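Benzoylformate Decarboxylase (Polynucleobacter necessarius, PDB 4K9Q) binds thiamine diphosphate together with a magnesium ion and probably catalyses the decarboxylation of benzoylformate to benzaldehyde and carbon dioxide. Local coordinates at residues Ile7-Leu12 with Lys33-Asp38; Arg13-Thr18 with Ala138-Tyr143; Ile113-Met118 with Phe155-Leu160. All coordinates share one frame; numbering follows the deposited sequence.

Contact 1: residues Ile7-Leu12 with Lys33-Asp38; sequences ITFDLL and KDFPSD
Phe9 and Pro36 mark the nearest approach of the two backbones, CA to CA 8.7 Å, where helix 4-15 faces the irregular loop between helix 29-32 and strand 40-43. Both belong to the N-terminal thiamine diphosphate-binding domain, an alpha/beta fold built on a parallel sheet. At that separation side chains alone make the contact. Phe9 presents the CD1-CE1 side of its ring to the proline: Phe9 CD1 is 3.8 Å from Pro36 CG, and Phe9 CE1 is 3.8 Å from Pro36 CD, the two side chains crossing obliquely. Phe35 CE2 comes to the edge of the Phe9 ring, near its plane, 4.1 Å from Phe9 CE1. The Phe35 ring is brought there by its first torsion, with CG anti to the backbone N (chi1 -164°). Beyond the two segments, Phe31 and Phe39 also meet the Phe9 ring, the latter edge-to-face. With an alanine here instead of Phe9, a gap would probably open beside Pro36 CG and CD, and Phe35 CE2 would lose the ring edge it meets. At the start of the loop, just after helix 29-32, Lys33 NZ forms a salt bridge with Asp34 OD2 at 3.0 Å, approaching from above the carboxylate plane, tilted 36° out of it.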
ATOM      1  N   ILE A   7     -18.991  -4.466  26.097  1.00 12.88           N
ATOM      2  CA  ILE A   7     -19.833  -4.488  24.902  1.00 12.44           C
ATOM      3  C   ILE A   7     -19.274  -5.416  23.821  1.00 13.09           C
ATOM      4  O   ILE A   7     -20.016  -6.136  23.155  1.00 13.47           O
ATOM      5  CB  ILE A   7     -20.013  -3.071  24.355  1.00 17.32           C
ATOM      6  CG1 ILE A   7     -20.728  -2.219  25.411  1.00 15.02           C
ATOM      7  CG2 ILE A   7     -20.766  -3.086  23.021  1.00 18.70           C
ATOM      8  CD1 ILE A   7     -20.679  -0.731  25.133  1.00 16.99           C
ATOM      9  N   THR A   8     -17.955  -5.393  23.654  1.00 13.04           N
ATOM     10  CA  THR A   8     -17.307  -6.215  22.638  1.00 12.71           C
ATOM     11  C   THR A   8     -17.426  -7.703  22.965  1.00 12.51           C
ATOM     12  O   THR A   8     -17.750  -8.519  22.095  1.00 13.02           O
ATOM     13  CB  THR A   8     -15.825  -5.817  22.480  1.00 13.41           C
ATOM     14  OG1 THR A   8     -15.743  -4.442  22.077  1.00 15.10           O
ATOM     15  CG2 THR A   8     -15.139  -6.696  21.438  1.00 14.06           C
ATOM     16  N   PHE A   9     -17.161  -8.071  24.215  1.00 14.09           N
ATOM     17  CA  PHE A   9     -17.282  -9.471  24.587  1.00 15.77           C
ATOM     18  C   PHE A   9     -18.734  -9.941  24.469  1.00 10.65           C
ATOM     19  O   PHE A   9     -18.990 -11.073  24.037  1.00 13.43           O
ATOM     20  CB  PHE A   9     -16.683  -9.740  25.973  1.00 15.50           C
ATOM     21  CG  PHE A   9     -15.203  -9.992  25.940  1.00 13.64           C
ATOM     22  CD1 PHE A   9     -14.712 -11.277  25.774  1.00 17.87           C
ATOM     23  CD2 PHE A   9     -14.303  -8.945  26.051  1.00 15.64           C
ATOM     24  CE1 PHE A   9     -13.341 -11.513  25.727  1.00 17.10           C
ATOM     25  CE2 PHE A   9     -12.936  -9.174  26.004  1.00 14.62           C
ATOM     26  CZ  PHE A   9     -12.458 -10.459  25.842  1.00 13.45           C
ATOM     27  N   ASP A  10     -19.681  -9.063  24.796  1.00 13.81           N
ATOM     28  CA  ASP A  10     -21.095  -9.399  24.610  1.00 14.16           C
ATOM     29  C   ASP A  10     -21.451  -9.634  23.135  1.00 13.99           C
ATOM     30  O   ASP A  10     -22.209 -10.548  22.806  1.00 14.11           O
ATOM     31  CB  ASP A  10     -22.007  -8.342  25.225  1.00 17.06           C
ATOM     32  CG  ASP A  10     -22.308  -8.608  26.697  1.00 23.79           C
ATOM     33  OD1 ASP A  10     -22.052  -9.736  27.185  1.00 22.78           O
ATOM     34  OD2 ASP A  10     -22.819  -7.684  27.359  1.00 25.14           O
ATOM     35  N   LEU A  11     -20.897  -8.815  22.243  1.00 12.05           N
ATOM     36  CA  LEU A  11     -21.059  -9.050  20.809  1.00 12.70           C
ATOM     37  C   LEU A  11     -20.493 -10.411  20.408  1.00 14.35           C
ATOM     38  O   LEU A  11     -21.125 -11.174  19.678  1.00 14.68           O
ATOM     39  CB  LEU A  11     -20.394  -7.933  19.991  1.00 15.09           C
ATOM     40  CG  LEU A  11     -20.333  -8.172  18.481  1.00 13.74           C
ATOM     41  CD1 LEU A  11     -21.734  -8.146  17.878  1.00 13.40           C
ATOM     42  CD2 LEU A  11     -19.456  -7.131  17.815  1.00 12.29           C
ATOM     43  N   LEU A  12     -19.295 -10.717  20.892  1.00 12.48           N
ATOM     44  CA  LEU A  12     -18.644 -11.963  20.533  1.00 12.10           C
ATOM     45  C   LEU A  12     -19.472 -13.152  21.009  1.00 14.38           C
ATOM     46  O   LEU A  12     -19.564 -14.161  20.322  1.00 13.86           O
ATOM     47  CB  LEU A  12     -17.212 -11.993  21.079  1.00 12.64           C
ATOM     48  CG  LEU A  12     -16.270 -11.001  20.386  1.00 14.09           C
ATOM     49  CD1 LEU A  12     -14.914 -10.979  21.075  1.00 13.29           C
ATOM     50  CD2 LEU A  12     -16.125 -11.325  18.892  1.00 16.39           C
ATOM     51  N   LYS A  33      -7.737  -8.438  30.364  1.00 15.12           N
ATOM     52  CA  LYS A  33      -8.071  -8.254  31.771  1.00 16.88           C
ATOM     53  C   LYS A  33      -9.385  -8.949  32.132  1.00 15.34           C
ATOM     54  O   LYS A  33     -10.378  -8.817  31.414  1.00 16.81           O
ATOM     55  CB  LYS A  33      -8.159  -6.753  32.071  1.00 17.67           C
ATOM     56  CG  LYS A  33      -8.742  -6.405  33.431  1.00 21.34           C
ATOM     57  CD  LYS A  33      -8.715  -4.893  33.628  1.00 24.55           C
ATOM     58  CE  LYS A  33      -9.406  -4.479  34.910  1.00 30.37           C
ATOM     59  NZ  LYS A  33     -10.863  -4.761  34.857  1.00 36.84           N
ATOM     60  N   ASP A  34      -9.383  -9.681  33.245  1.00 14.35           N
ATOM     61  CA  ASP A  34     -10.561 -10.414  33.706  1.00 16.22           C
ATOM     62  C   ASP A  34     -11.174 -11.261  32.590  1.00 19.35           C
ATOM     63  O   ASP A  34     -12.389 -11.292  32.414  1.00 19.01           O
ATOM     64  CB  ASP A  34     -11.606  -9.447  34.262  1.00 21.62           C
ATOM     65  CG  ASP A  34     -11.149  -8.758  35.537  1.00 23.25           C
ATOM     66  OD1 ASP A  34     -10.465  -9.411  36.351  1.00 25.28           O
ATOM     67  OD2 ASP A  34     -11.474  -7.565  35.720  1.00 23.73           O
ATOM     68  N   PHE A  35     -10.323 -11.942  31.832  1.00 18.22           N
ATOM     69  CA  PHE A  35     -10.789 -12.771  30.734  1.00 15.07           C
ATOM     70  C   PHE A  35     -11.934 -13.660  31.225  1.00 17.47           C
ATOM     71  O   PHE A  35     -11.807 -14.331  32.249  1.00 17.31           O
ATOM     72  CB  PHE A  35      -9.642 -13.615  30.181  1.00 17.81           C
ATOM     73  CG  PHE A  35      -9.929 -14.192  28.827  1.00 15.09           C
ATOM     74  CD1 PHE A  35     -10.360 -15.502  28.694  1.00 17.32           C
ATOM     75  CD2 PHE A  35      -9.793 -13.413  27.692  1.00 13.47           C
ATOM     76  CE1 PHE A  35     -10.633 -16.030  27.443  1.00 16.25           C
ATOM     77  CE2 PHE A  35     -10.070 -13.931  26.441  1.00 14.66           C
ATOM     78  CZ  PHE A  35     -10.491 -15.241  26.319  1.00 13.25           C
ATOM     79  N   PRO A  36     -13.079 -13.630  30.524  1.00 17.13           N
ATOM     80  CA  PRO A  36     -14.254 -14.299  31.096  1.00 18.89           C
ATOM     81  C   PRO A  36     -14.207 -15.811  30.972  1.00 18.47           C
ATOM     82  O   PRO A  36     -13.621 -16.359  30.034  1.00 18.13           O
ATOM     83  CB  PRO A  36     -15.422 -13.722  30.290  1.00 17.53           C
ATOM     84  CG  PRO A  36     -14.824 -13.251  29.017  1.00 22.65           C
ATOM     85  CD  PRO A  36     -13.409 -12.836  29.328  1.00 19.88           C
ATOM     86  N   SER A  37     -14.839 -16.474  31.934  1.00 19.65           N
ATOM     87  CA  SER A  37     -14.786 -17.923  32.055  1.00 19.25           C
ATOM     88  C   SER A  37     -15.545 -18.652  30.960  1.00 17.61           C
ATOM     89  O   SER A  37     -15.321 -19.847  30.734  1.00 20.95           O
ATOM     90  CB  SER A  37     -15.332 -18.342  33.424  1.00 29.67           C
ATOM     91  OG  SER A  37     -16.571 -17.701  33.667  1.00 29.93           O
ATOM     92  N   ASP A  38     -16.447 -17.952  30.276  1.00 15.81           N
ATOM     93  CA  ASP A  38     -17.175 -18.593  29.189  1.00 18.58           C
ATOM     94  C   ASP A  38     -16.467 -18.454  27.840  1.00 17.55           C
ATOM     95  O   ASP A  38     -16.973 -18.913  26.824  1.00 19.53           O
ATOM     96  CB  ASP A  38     -18.636 -18.128  29.119  1.00 19.15           C
ATOM     97  CG  ASP A  38     -18.781 -16.635  28.872  1.00 18.08           C
ATOM     98  OD1 ASP A  38     -17.899 -15.845  29.267  1.00 20.89           O
ATOM     99  OD2 ASP A  38     -19.813 -16.251  28.291  1.00 23.61           O
TER

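Contact 2: residues Arg13-Thr18 with Ala138-Tyr143; sequences RKLQVT and AFMRAY
Leu15 and Tyr143 come together where the C-terminal end of helix 4-15, closed by a Schellman motif, meets helix 135-147 in the alpha/beta fold of the thiamine diphosphate enzymes. The motif is recognised from the positive phi of Gln16 (63°) and two bonds back into the last turn, Gln16 N to Arg13 O and, probably, Val17 N to Leu12 O. This reversal sets Leu15 and Val17 against the same ring.

The aromatic contact is a CH-pi interaction: Leu15 CD2 stands 4.1 Å from the centroid of the Tyr143 ring and 0° off its normal, directly over the centre of one face. Tyr143 has CG anti to its backbone N (chi1 179°), which carries the ring away from its helix toward Leu15; the two side chains run alongside each other in opposing senses.

Apolar packing widens the patch. Leu15 CD1 lies 3.9 Å from Tyr143 CD2, while Val17 CG2 reaches the ring edge in its plane, 3.8 Å from Tyr143 CE2. The bent chain of Met140 brings its sulfur to the leucine, with Leu15 CD2 3.9 Å from Met140 SD. Away from this patch, Phe139 and Ala142 turn to strand 154-159, and Arg141 makes a salt bridge to Glu107 of the third subunit.

The polar link runs through solvent. Two waters each donate to Leu15 O, both at 2.9 Å, and each also bonds to the tyrosine hydroxyl, giving a double bridge between helix end and phenol. Water 1, near the plane of the ring, is 2.7 Å from Tyr143 OH; water 2 is 3.0 Å from Tyr143 OH.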
ATOM      1  N   ARG A  13     -20.105 -13.022  22.176  1.00 13.15           N
ATOM      2  CA  ARG A  13     -21.025 -14.059  22.642  1.00 14.45           C
ATOM      3  C   ARG A  13     -22.180 -14.243  21.670  1.00 15.03           C
ATOM      4  O   ARG A  13     -22.528 -15.371  21.317  1.00 16.92           O
ATOM      5  CB  ARG A  13     -21.594 -13.699  24.016  1.00 14.20           C
ATOM      6  CG  ARG A  13     -20.618 -13.913  25.134  1.00 15.02           C
ATOM      7  CD  ARG A  13     -21.256 -13.593  26.484  1.00 17.73           C
ATOM      8  NE  ARG A  13     -20.248 -13.714  27.520  1.00 16.10           N
ATOM      9  CZ  ARG A  13     -19.558 -12.696  28.008  1.00 16.80           C
ATOM     10  NH1 ARG A  13     -19.789 -11.462  27.576  1.00 20.47           N
ATOM     11  NH2 ARG A  13     -18.638 -12.917  28.931  1.00 19.55           N
ATOM     12  N   LYS A  14     -22.773 -13.133  21.243  1.00 16.41           N
ATOM     13  CA  LYS A  14     -23.883 -13.164  20.305  1.00 17.07           C
ATOM     14  C   LYS A  14     -23.477 -13.810  18.977  1.00 17.82           C
ATOM     15  O   LYS A  14     -24.239 -14.590  18.400  1.00 18.59           O
ATOM     16  CB  LYS A  14     -24.414 -11.744  20.086  1.00 18.48           C
ATOM     17  CG  LYS A  14     -25.545 -11.633  19.082  1.00 25.01           C
ATOM     18  CD  LYS A  14     -26.766 -12.403  19.532  1.00 26.84           C
ATOM     19  CE  LYS A  14     -27.968 -12.062  18.658  1.00 37.05           C
ATOM     20  NZ  LYS A  14     -29.198 -12.757  19.138  1.00 42.65           N
ATOM     21  N   LEU A  15     -22.273 -13.488  18.503  1.00 16.17           N
ATOM     22  CA  LEU A  15     -21.743 -14.060  17.266  1.00 15.23           C
ATOM     23  C   LEU A  15     -21.259 -15.496  17.424  1.00 16.05           C
ATOM     24  O   LEU A  15     -20.954 -16.162  16.429  1.00 19.10           O
ATOM     25  CB  LEU A  15     -20.605 -13.185  16.722  1.00 12.89           C
ATOM     26  CG  LEU A  15     -21.050 -11.778  16.305  1.00 14.79           C
ATOM     27  CD1 LEU A  15     -19.865 -10.871  15.974  1.00 15.64           C
ATOM     28  CD2 LEU A  15     -22.038 -11.828  15.130  1.00 19.74           C
ATOM     29  N   GLN A  16     -21.183 -15.954  18.675  1.00 15.20           N
ATOM     30  CA  GLN A  16     -20.687 -17.284  19.016  1.00 18.38           C
ATOM     31  C   GLN A  16     -19.218 -17.489  18.641  1.00 17.05           C
ATOM     32  O   GLN A  16     -18.811 -18.575  18.216  1.00 18.81           O
ATOM     33  CB  GLN A  16     -21.580 -18.365  18.413  1.00 21.96           C
ATOM     34  CG  GLN A  16     -23.040 -18.224  18.864  1.00 25.67           C
ATOM     35  CD  GLN A  16     -23.929 -19.320  18.317  1.00 38.97           C
ATOM     36  OE1 GLN A  16     -23.518 -20.474  18.212  1.00 43.26           O
ATOM     37  NE2 GLN A  16     -25.156 -18.961  17.956  1.00 43.24           N
ATOM     38  N   VAL A  17     -18.435 -16.431  18.812  1.00 14.37           N
ATOM     39  CA  VAL A  17     -16.993 -16.484  18.601  1.00 13.04           C
ATOM     40  C   VAL A  17     -16.349 -16.301  19.971  1.00 13.39           C
ATOM     41  O   VAL A  17     -16.125 -15.174  20.417  1.00 13.21           O
ATOM     42  CB  VAL A  17     -16.557 -15.380  17.615  1.00 12.97           C
ATOM     43  CG1 VAL A  17     -15.036 -15.354  17.443  1.00 13.68           C
ATOM     44  CG2 VAL A  17     -17.248 -15.596  16.262  1.00 15.76           C
ATOM     45  N   THR A  18     -16.079 -17.408  20.654  1.00 13.29           N
ATOM     46  CA  THR A  18     -15.665 -17.318  22.056  1.00 14.54           C
ATOM     47  C   THR A  18     -14.322 -17.996  22.345  1.00 16.28           C
ATOM     48  O   THR A  18     -13.992 -18.281  23.502  1.00 15.92           O
ATOM     49  CB  THR A  18     -16.758 -17.856  23.011  1.00 20.21           C
ATOM     50  OG1 THR A  18     -16.980 -19.245  22.753  1.00 22.40           O
ATOM     51  CG2 THR A  18     -18.069 -17.093  22.800  1.00 18.54           C
ATOM     52  N   ALA A 138     -16.480  -2.306  14.740  1.00 12.14           N
ATOM     53  CA  ALA A 138     -15.357  -2.800  13.932  1.00 10.09           C
ATOM     54  C   ALA A 138     -15.242  -4.326  14.017  1.00 12.83           C
ATOM     55  O   ALA A 138     -14.936  -5.001  13.015  1.00 12.18           O
ATOM     56  CB  ALA A 138     -14.054  -2.124  14.343  1.00 12.59           C
ATOM     57  N   PHE A 139     -15.492  -4.878  15.205  1.00 11.62           N
ATOM     58  CA  PHE A 139     -15.569  -6.328  15.336  1.00 11.86           C
ATOM     59  C   PHE A 139     -16.710  -6.921  14.498  1.00 10.18           C
ATOM     60  O   PHE A 139     -16.546  -7.970  13.862  1.00 10.62           O
ATOM     61  CB  PHE A 139     -15.676  -6.754  16.804  1.00 11.69           C
ATOM     62  CG  PHE A 139     -14.338  -6.937  17.481  1.00 11.58           C
ATOM     63  CD1 PHE A 139     -13.751  -8.191  17.550  1.00 14.17           C
ATOM     64  CD2 PHE A 139     -13.670  -5.853  18.030  1.00 10.40           C
ATOM     65  CE1 PHE A 139     -12.512  -8.377  18.177  1.00 12.46           C
ATOM     66  CE2 PHE A 139     -12.432  -6.028  18.666  1.00 12.85           C
ATOM     67  CZ  PHE A 139     -11.856  -7.293  18.734  1.00 10.35           C
ATOM     68  N   MET A 140     -17.867  -6.257  14.491  1.00 11.79           N
ATOM     69  CA  MET A 140     -18.963  -6.737  13.653  1.00 11.56           C
ATOM     70  C   MET A 140     -18.597  -6.684  12.162  1.00  9.73           C
ATOM     71  O   MET A 140     -18.858  -7.629  11.422  1.00 11.06           O
ATOM     72  CB  MET A 140     -20.250  -5.949  13.904  1.00 12.44           C
ATOM     73  CG  MET A 140     -21.445  -6.517  13.146  1.00 12.84           C
ATOM     74  SD  MET A 140     -21.863  -8.191  13.658  1.00 14.45           S
ATOM     75  CE  MET A 140     -21.751  -9.070  12.096  1.00 15.73           C
ATOM     76  N   ARG A 141     -18.012  -5.573  11.720  1.00  9.66           N
ATOM     77  CA  ARG A 141     -17.594  -5.462  10.321  1.00 11.90           C
ATOM     78  C   ARG A 141     -16.510  -6.492  10.011  1.00 12.18           C
ATOM     79  O   ARG A 141     -16.471  -7.051   8.920  1.00 11.16           O
ATOM     80  CB  ARG A 141     -17.104  -4.046  10.007  1.00 11.10           C
ATOM     81  CG  ARG A 141     -16.646  -3.846   8.558  1.00 11.52           C
ATOM     82  CD  ARG A 141     -16.493  -2.363   8.213  1.00 13.62           C
ATOM     83  NE  ARG A 141     -15.884  -2.225   6.895  1.00 13.04           N
ATOM     84  CZ  ARG A 141     -15.379  -1.101   6.398  1.00 13.25           C
ATOM     85  NH1 ARG A 141     -15.421   0.036   7.087  1.00 12.81           N
ATOM     86  NH2 ARG A 141     -14.842  -1.115   5.184  1.00 14.63           N
ATOM     87  N   ALA A 142     -15.625  -6.739  10.976  1.00 11.22           N
ATOM     88  CA  ALA A 142     -14.589  -7.765  10.809  1.00 10.60           C
ATOM     89  C   ALA A 142     -15.224  -9.146  10.579  1.00  9.96           C
ATOM     90  O   ALA A 142     -14.871  -9.854   9.630  1.00 10.91           O
ATOM     91  CB  ALA A 142     -13.647  -7.790  12.027  1.00  9.96           C
ATOM     92  N   TYR A 143     -16.174  -9.510  11.436  1.00  8.68           N
ATOM     93  CA  TYR A 143     -16.881 -10.778  11.306  1.00 10.32           C
ATOM     94  C   TYR A 143     -17.596 -10.875   9.956  1.00 11.88           C
ATOM     95  O   TYR A 143     -17.489 -11.885   9.260  1.00 12.58           O
ATOM     96  CB  TYR A 143     -17.901 -10.930  12.449  1.00 12.32           C
ATOM     97  CG  TYR A 143     -18.718 -12.207  12.400  1.00 11.30           C
ATOM     98  CD1 TYR A 143     -19.784 -12.347  11.518  1.00 14.16           C
ATOM     99  CD2 TYR A 143     -18.444 -13.264  13.264  1.00 13.63           C
ATOM    100  CE1 TYR A 143     -20.533 -13.506  11.476  1.00 14.10           C
ATOM    101  CE2 TYR A 143     -19.187 -14.429  13.226  1.00 14.08           C
ATOM    102  CZ  TYR A 143     -20.232 -14.546  12.326  1.00 15.80           C
ATOM    103  OH  TYR A 143     -20.975 -15.710  12.301  1.00 17.38           O
TER
HETATM  104  O   HOH W   1     -20.176 -17.628  14.088  1.00 23.91           O
HETATM  105  O   HOH W   2     -23.002 -15.951  14.437  1.00 33.29           O

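Contact 3: residues Ile113-Met118 with Phe155-Leu160; sequences IEAINM and FLSLPL
The turn that carries Ala115 to Phe155 and Ser157 is closed by Asn117 N donating to Glu114 O at 2.9 Å. A longer bond follows it, Met118 N to Ala115 O at 3.2 Å. Across the contact Ala115 O also rests 3.7 Å from Phe155 CE2, a packing approach oblique to the ring. It depends on Phe155 having CG anti to its backbone N (chi1 173°), which carries the ring out from the strand to the turn.

The methyl group of Ala115 does the rest. Ala115 CB lies 3.6 Å from Ser157 OG and 4.3 Å from Phe155 CE2, so one small side chain meets two residues of like orientation on the strand. The hydroxyl of Ser157 has its polar partner elsewhere, in a hydrogen bond to Glu128 OE1. Strand 154-159 runs in the parallel sheet of the N-terminal alpha/beta domain, between strands 93-98 and 126-127; the turn covers one of its faces, while Leu156 and Leu158 pack on helix 135-147.

Within the turn, Asn117 ND2 donates to Glu114 OE1 at 3.2 Å with an N-H...O angle of 163°. The bond leaves in the amide plane but reaches OE1 from above the carboxylate plane, 63° out of it. The same two residues face the third subunit: Glu114 OE2 forms a salt bridge with Lys120 of that subunit, and Asn117 ND2 hydrogen-bonds to OD1 of that subunit's Asn117.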
ATOM      1  N   ILE A 113       3.426   0.718  13.446  1.00  9.48           N
ATOM      2  CA  ILE A 113       3.408   1.887  12.564  1.00 10.59           C
ATOM      3  C   ILE A 113       2.738   1.547  11.234  1.00 11.09           C
ATOM      4  O   ILE A 113       3.056   0.523  10.635  1.00 12.48           O
ATOM      5  CB  ILE A 113       4.837   2.428  12.360  1.00 13.76           C
ATOM      6  CG1 ILE A 113       5.432   2.857  13.707  1.00 12.07           C
ATOM      7  CG2 ILE A 113       4.842   3.584  11.361  1.00 15.16           C
ATOM      8  CD1 ILE A 113       6.932   3.094  13.694  1.00 14.15           C
ATOM      9  N   GLU A 114       1.809   2.397  10.782  1.00 12.67           N
ATOM     10  CA  GLU A 114       0.992   2.082   9.605  1.00 12.67           C
ATOM     11  C   GLU A 114       0.450   0.658   9.699  1.00 12.61           C
ATOM     12  O   GLU A 114       0.574  -0.134   8.758  1.00 14.54           O
ATOM     13  CB  GLU A 114       1.785   2.239   8.300  1.00 16.85           C
ATOM     14  CG  GLU A 114       2.113   3.660   7.932  1.00 22.65           C
ATOM     15  CD  GLU A 114       2.066   3.919   6.420  0.80 21.23           C
ATOM     16  OE1 GLU A 114       2.292   2.981   5.611  1.00 22.92           O
ATOM     17  OE2 GLU A 114       1.798   5.079   6.038  0.80 21.47           O
ATOM     18  N   ALA A 115      -0.170   0.346  10.832  1.00 12.20           N
ATOM     19  CA  ALA A 115      -0.636  -1.007  11.103  1.00 14.76           C
ATOM     20  C   ALA A 115      -1.485  -1.593   9.985  1.00 14.50           C
ATOM     21  O   ALA A 115      -1.361  -2.774   9.673  1.00 14.51           O
ATOM     22  CB  ALA A 115      -1.391  -1.057  12.425  1.00 13.85           C
ATOM     23  N   ILE A 116      -2.350  -0.792   9.369  1.00 11.06           N
ATOM     24  CA  ILE A 116      -3.263  -1.379   8.389  1.00 12.45           C
ATOM     25  C   ILE A 116      -2.535  -1.901   7.157  1.00 11.31           C
ATOM     26  O   ILE A 116      -3.062  -2.751   6.431  1.00 13.84           O
ATOM     27  CB  ILE A 116      -4.389  -0.419   7.957  1.00 11.84           C
ATOM     28  CG1 ILE A 116      -3.820   0.784   7.198  1.00 10.96           C
ATOM     29  CG2 ILE A 116      -5.211   0.017   9.171  1.00 13.85           C
ATOM     30  CD1 ILE A 116      -4.882   1.679   6.539  1.00 17.44           C
ATOM     31  N   ASN A 117      -1.335  -1.391   6.907  1.00 10.70           N
ATOM     32  CA  ASN A 117      -0.592  -1.825   5.732  1.00 11.19           C
ATOM     33  C   ASN A 117       0.288  -3.043   5.939  1.00 13.18           C
ATOM     34  O   ASN A 117       0.632  -3.723   4.977  1.00 12.34           O
ATOM     35  CB  ASN A 117       0.207  -0.671   5.132  1.00 12.62           C
ATOM     36  CG  ASN A 117      -0.692   0.329   4.432  1.00 14.37           C
ATOM     37  OD1 ASN A 117      -1.763  -0.038   3.962  1.00 16.97           O
ATOM     38  ND2 ASN A 117      -0.270   1.591   4.367  1.00 16.32           N
ATOM     39  N   MET A 118       0.630  -3.336   7.190  1.00  9.11           N
ATOM     40  CA  MET A 118       1.506  -4.475   7.453  1.00 10.85           C
ATOM     41  C   MET A 118       0.995  -5.834   6.928  1.00 11.11           C
ATOM     42  O   MET A 118       1.739  -6.542   6.262  1.00 11.67           O
ATOM     43  CB  MET A 118       1.870  -4.561   8.937  1.00 10.23           C
ATOM     44  CG  MET A 118       2.997  -5.559   9.181  1.00 12.61           C
ATOM     45  SD  MET A 118       3.628  -5.539  10.848  1.00 14.23           S
ATOM     46  CE  MET A 118       4.978  -6.726  10.676  1.00 15.31           C
ATOM     47  N   PHE A 155      -7.994  -8.074   9.723  1.00  8.10           N
ATOM     48  CA  PHE A 155      -7.079  -7.595  10.758  1.00  9.34           C
ATOM     49  C   PHE A 155      -7.586  -6.317  11.413  1.00  9.78           C
ATOM     50  O   PHE A 155      -7.932  -5.353  10.720  1.00  9.81           O
ATOM     51  CB  PHE A 155      -5.685  -7.340  10.178  1.00  9.25           C
ATOM     52  CG  PHE A 155      -4.743  -6.677  11.149  1.00  9.10           C
ATOM     53  CD1 PHE A 155      -4.262  -7.378  12.247  1.00 13.18           C
ATOM     54  CD2 PHE A 155      -4.357  -5.355  10.983  1.00 11.57           C
ATOM     55  CE1 PHE A 155      -3.396  -6.778  13.160  1.00 12.92           C
ATOM     56  CE2 PHE A 155      -3.480  -4.750  11.897  1.00 12.51           C
ATOM     57  CZ  PHE A 155      -3.016  -5.461  12.990  1.00 11.71           C
ATOM     58  N   LEU A 156      -7.629  -6.319  12.750  1.00 10.56           N
ATOM     59  CA  LEU A 156      -7.929  -5.111  13.528  1.00  9.81           C
ATOM     60  C   LEU A 156      -6.753  -4.750  14.430  1.00 12.41           C
ATOM     61  O   LEU A 156      -6.233  -5.610  15.151  1.00 11.68           O
ATOM     62  CB  LEU A 156      -9.159  -5.329  14.417  1.00 12.87           C
ATOM     63  CG  LEU A 156     -10.497  -5.606  13.732  1.00  9.87           C
ATOM     64  CD1 LEU A 156     -11.563  -5.875  14.785  1.00 12.13           C
ATOM     65  CD2 LEU A 156     -10.884  -4.427  12.852  1.00 13.20           C
ATOM     66  N   SER A 157      -6.353  -3.485  14.388  1.00  9.94           N
ATOM     67  CA  SER A 157      -5.342  -2.922  15.262  1.00 11.81           C
ATOM     68  C   SER A 157      -6.069  -2.123  16.334  1.00 11.24           C
ATOM     69  O   SER A 157      -6.810  -1.188  16.018  1.00 10.91           O
ATOM     70  CB  SER A 157      -4.423  -2.008  14.446  1.00 12.63           C
ATOM     71  OG  SER A 157      -3.506  -1.330  15.280  1.00 11.81           O
ATOM     72  N   LEU A 158      -5.847  -2.476  17.598  1.00  9.87           N
ATOM     73  CA  LEU A 158      -6.682  -2.001  18.699  1.00 10.63           C
ATOM     74  C   LEU A 158      -5.869  -1.302  19.800  1.00 10.26           C
ATOM     75  O   LEU A 158      -5.238  -1.951  20.627  1.00 11.81           O
ATOM     76  CB  LEU A 158      -7.485  -3.186  19.261  1.00 11.45           C
ATOM     77  CG  LEU A 158      -8.377  -3.847  18.187  1.00 12.42           C
ATOM     78  CD1 LEU A 158      -8.787  -5.234  18.564  1.00 12.81           C
ATOM     79  CD2 LEU A 158      -9.592  -2.989  17.875  1.00 13.15           C
ATOM     80  N   PRO A 159      -5.867   0.035  19.800  1.00  9.48           N
ATOM     81  CA  PRO A 159      -5.125   0.781  20.832  1.00 10.93           C
ATOM     82  C   PRO A 159      -5.519   0.370  22.259  1.00 12.16           C
ATOM     83  O   PRO A 159      -6.701   0.249  22.558  1.00 11.95           O
ATOM     84  CB  PRO A 159      -5.516   2.234  20.552  1.00 12.53           C
ATOM     85  CG  PRO A 159      -5.767   2.257  19.070  1.00 11.69           C
ATOM     86  CD  PRO A 159      -6.421   0.927  18.762  1.00 12.03           C
ATOM     87  N   LEU A 160      -4.534   0.193  23.132  1.00 11.43           N
ATOM     88  CA  LEU A 160      -4.760  -0.469  24.421  1.00 12.36           C
ATOM     89  C   LEU A 160      -5.680   0.308  25.350  1.00 12.81           C
ATOM     90  O   LEU A 160      -6.321  -0.271  26.229  1.00 13.12           O
ATOM     91  CB  LEU A 160      -3.421  -0.743  25.118  1.00 12.65           C
ATOM     92  CG  LEU A 160      -2.657   0.492  25.600  1.00 13.33           C
ATOM     93  CD1 LEU A 160      -3.012   0.771  27.056  1.00 14.38           C
ATOM     94  CD2 LEU A 160      -1.160   0.267  25.448  1.00 15.86           C
TER

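Overall arrangement
From the N terminus, helix 4-15 supplies first segments to contacts 1 and 2. Contact 1 closes a short loop through strand 19-22 and helix 29-32. Contact 2 starts inside that loop and ends far beyond it at helix 135-147, so the two cross; their centres are 11 Å apart, joined by a salt bridge, Asp38 OD2 to Arg13 NE at 2.7 Å. Contact 3, in series with contact 1, opens within the span of contact 2 and closes past it, crossing it as well; Phe139 CZ packs 3.7 Å from Leu158 CD1. Together they tie the loop after helix 29-32, helices 4-15 and 135-147, strand 154-159 of the parallel sheet, and the 113-118 turn at the subunit interface.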